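Local structure of probable fatty acyl-CoA transferase Rv3272 (Mycobacterium tuberculosis, 5YX6) at residues 146-156 against 168-176. The protein binds fatty acyl-CoAs of varying chain length, palmitoyl-CoA most tightly, and probably acts as a family III CoA transferase in fatty acid metabolism. Sequence-based numbering, arbitrary orientation.
Sequences DLVVAAEAGMT and IIPFQLVDN
Asp146 meets the first turn of helix 173-196 with its carboxylate. OD2 accepts a hydrogen bond from Asp175 N at 2.9 Å, with an N-H...O angle of 164°. The amide approaches nearly in line with the C-O bond. Val174 N lies equally near the same oxygen, but its bond is bent (121°) and weak. CG of Asp146 stands anti to the backbone N (chi1 -178°), which carries the carboxylate across to these amides. Gln172 is the N-cap residue of that helix, and its CB packs 3.6 Å from Asp146 OD2.

A water gives a second polar link. It accepts from Asp146 N and donates to Asp175 OD2, linking backbone to side chain.

The apolar contacts lie beside this polar end. Met155 N closes the Schellman motif at Gly154 by bonding to Ala150 O. The extended Met155 side chain crosses Val174 at a slant, with Met155 SD 3.8 Å from Val174 CG2. Its CE meets Leu173 CD1 tip to tip at 3.7 Å. Val149 CG1 meets Val174 CG1, while Ala150 CB meets Val174 CG2. Further out, Leu147 crosses Ile168 at about a right angle, and Leu147 also packs on Val262 of the second subunit.

Asp175 is the inferred nucleophile of this CoA-transferase. If so, Asp146 would be a second-shell residue. Its carboxylate grips the Asp175 amide and its backbone N reaches the Asp175 carboxylate through water, consistent with a role in positioning Asp175.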
# COMPACT_ATOMS: atom_id res chain seq x y z
N ASP A 146 -5.47 3.62 11.89
CA ASP A 146 -5.61 3.79 10.44
C ASP A 146 -6.45 5.01 10.06
O ASP A 146 -6.02 5.89 9.31
CB ASP A 146 -6.21 2.52 9.82
CG ASP A 146 -6.34 2.59 8.29
OD1 ASP A 146 -7.31 3.22 7.78
OD2 ASP A 146 -5.47 2.03 7.58
N LEU A 147 -7.66 5.05 10.60
CA LEU A 147 -8.67 6.05 10.26
C LEU A 147 -8.19 7.49 10.51
O LEU A 147 -8.42 8.38 9.69
CB LEU A 147 -9.94 5.75 11.06
CG LEU A 147 -11.22 6.55 10.85
CD1 LEU A 147 -12.42 5.64 11.09
CD2 LEU A 147 -11.25 7.72 11.79
N VAL A 148 -7.52 7.72 11.63
CA VAL A 148 -7.09 9.05 12.00
C VAL A 148 -5.82 9.46 11.25
O VAL A 148 -5.66 10.62 10.87
CB VAL A 148 -6.86 9.15 13.52
CG1 VAL A 148 -6.30 10.50 13.90
CG2 VAL A 148 -8.17 8.94 14.24
N VAL A 149 -4.89 8.52 11.08
CA VAL A 149 -3.68 8.76 10.31
C VAL A 149 -4.01 9.07 8.84
O VAL A 149 -3.43 9.98 8.25
CB VAL A 149 -2.72 7.55 10.39
CG1 VAL A 149 -1.55 7.72 9.41
CG2 VAL A 149 -2.23 7.35 11.81
N ALA A 150 -4.94 8.31 8.26
CA ALA A 150 -5.40 8.54 6.89
C ALA A 150 -5.95 9.95 6.69
O ALA A 150 -5.61 10.63 5.71
CB ALA A 150 -6.47 7.52 6.52
N ALA A 151 -6.77 10.40 7.63
CA ALA A 151 -7.40 11.71 7.56
C ALA A 151 -6.40 12.83 7.83
O ALA A 151 -6.47 13.90 7.24
CB ALA A 151 -8.57 11.80 8.55
N GLU A 152 -5.48 12.60 8.75
CA GLU A 152 -4.50 13.62 9.07
C GLU A 152 -3.50 13.79 7.91
O GLU A 152 -2.95 14.88 7.71
CB GLU A 152 -3.80 13.29 10.40
CG GLU A 152 -2.91 14.41 10.90
CD GLU A 152 -2.56 14.30 12.39
OE1 GLU A 152 -3.01 13.35 13.06
OE2 GLU A 152 -1.83 15.19 12.88
N ALA A 153 -3.29 12.72 7.14
CA ALA A 153 -2.39 12.77 5.97
C ALA A 153 -3.08 13.25 4.67
O ALA A 153 -2.46 13.29 3.60
CB ALA A 153 -1.78 11.41 5.74
N GLY A 154 -4.37 13.55 4.75
CA GLY A 154 -5.04 14.15 3.61
C GLY A 154 -5.94 13.28 2.75
O GLY A 154 -6.42 13.74 1.72
N MET A 155 -6.20 12.05 3.18
CA MET A 155 -6.86 11.09 2.30
C MET A 155 -8.37 11.29 2.13
O MET A 155 -9.01 10.52 1.41
CB MET A 155 -6.60 9.67 2.81
CG MET A 155 -5.18 9.23 2.58
SD MET A 155 -4.86 7.54 3.11
CE MET A 155 -3.35 7.20 2.21
N THR A 156 -8.93 12.33 2.74
CA THR A 156 -10.35 12.64 2.56
C THR A 156 -10.54 13.68 1.47
O THR A 156 -11.67 13.98 1.09
CB THR A 156 -11.03 13.16 3.89
OG1 THR A 156 -10.54 14.46 4.23
CG2 THR A 156 -10.79 12.20 5.07
N ILE A 168 -14.58 9.13 4.58
CA ILE A 168 -13.67 8.25 5.29
C ILE A 168 -13.60 6.93 4.55
O ILE A 168 -14.60 6.22 4.45
CB ILE A 168 -14.14 7.98 6.73
CG1 ILE A 168 -14.28 9.28 7.53
CG2 ILE A 168 -13.22 6.96 7.40
CD1 ILE A 168 -12.96 9.91 7.92
N ILE A 169 -12.43 6.58 4.02
CA ILE A 169 -12.28 5.33 3.29
C ILE A 169 -12.49 4.15 4.24
O ILE A 169 -11.82 4.04 5.25
CB ILE A 169 -10.90 5.23 2.60
CG1 ILE A 169 -10.78 6.31 1.52
CG2 ILE A 169 -10.71 3.87 1.97
CD1 ILE A 169 -9.37 6.60 1.08
N PRO A 170 -13.46 3.29 3.91
CA PRO A 170 -13.91 2.21 4.80
C PRO A 170 -13.09 0.92 4.74
O PRO A 170 -13.61 -0.13 5.11
CB PRO A 170 -15.34 1.94 4.31
CG PRO A 170 -15.28 2.25 2.85
CD PRO A 170 -14.25 3.33 2.67
N PHE A 171 -11.86 0.98 4.25
CA PHE A 171 -10.95 -0.15 4.46
C PHE A 171 -9.60 0.37 4.95
O PHE A 171 -9.32 1.57 4.84
CB PHE A 171 -10.81 -1.04 3.21
CG PHE A 171 -10.42 -0.29 1.96
CD1 PHE A 171 -9.09 -0.09 1.64
CD2 PHE A 171 -11.40 0.19 1.10
CE1 PHE A 171 -8.73 0.59 0.50
CE2 PHE A 171 -11.05 0.87 -0.05
CZ PHE A 171 -9.72 1.07 -0.36
N GLN A 172 -8.79 -0.51 5.52
CA GLN A 172 -7.62 -0.08 6.27
C GLN A 172 -6.40 -0.07 5.37
O GLN A 172 -5.50 -0.91 5.51
CB GLN A 172 -7.37 -1.00 7.48
CG GLN A 172 -8.40 -0.88 8.61
CD GLN A 172 -9.77 -1.40 8.21
OE1 GLN A 172 -9.96 -2.61 8.05
NE2 GLN A 172 -10.72 -0.49 8.03
N LEU A 173 -6.36 0.90 4.46
CA LEU A 173 -5.32 0.91 3.44
C LEU A 173 -3.98 1.30 4.04
O LEU A 173 -2.94 0.82 3.59
CB LEU A 173 -5.68 1.86 2.30
CG LEU A 173 -5.59 3.35 2.58
CD1 LEU A 173 -5.23 4.13 1.33
CD2 LEU A 173 -6.89 3.86 3.18
N VAL A 174 -4.00 2.16 5.04
CA VAL A 174 -2.76 2.66 5.62
C VAL A 174 -2.06 1.58 6.44
O VAL A 174 -0.83 1.44 6.38
CB VAL A 174 -3.01 3.92 6.47
CG1 VAL A 174 -1.77 4.30 7.25
CG2 VAL A 174 -3.43 5.07 5.57
N ASP A 175 -2.84 0.82 7.20
CA ASP A 175 -2.35 -0.36 7.91
C ASP A 175 -1.71 -1.38 6.98
O ASP A 175 -0.57 -1.78 7.17
CB ASP A 175 -3.49 -1.05 8.67
CG ASP A 175 -3.78 -0.40 10.00
OD1 ASP A 175 -3.01 0.49 10.42
OD2 ASP A 175 -4.78 -0.79 10.64
N ASN A 176 -2.45 -1.81 5.97
CA ASN A 176 -1.99 -2.89 5.13
C ASN A 176 -0.82 -2.45 4.26
O ASN A 176 0.15 -3.20 4.10
CB ASN A 176 -3.14 -3.44 4.29
CG ASN A 176 -4.20 -4.13 5.16
OD1 ASN A 176 -3.88 -4.95 6.04
ND2 ASN A 176 -5.47 -3.79 4.94
O HOH W 1 -5.08 1.03 13.10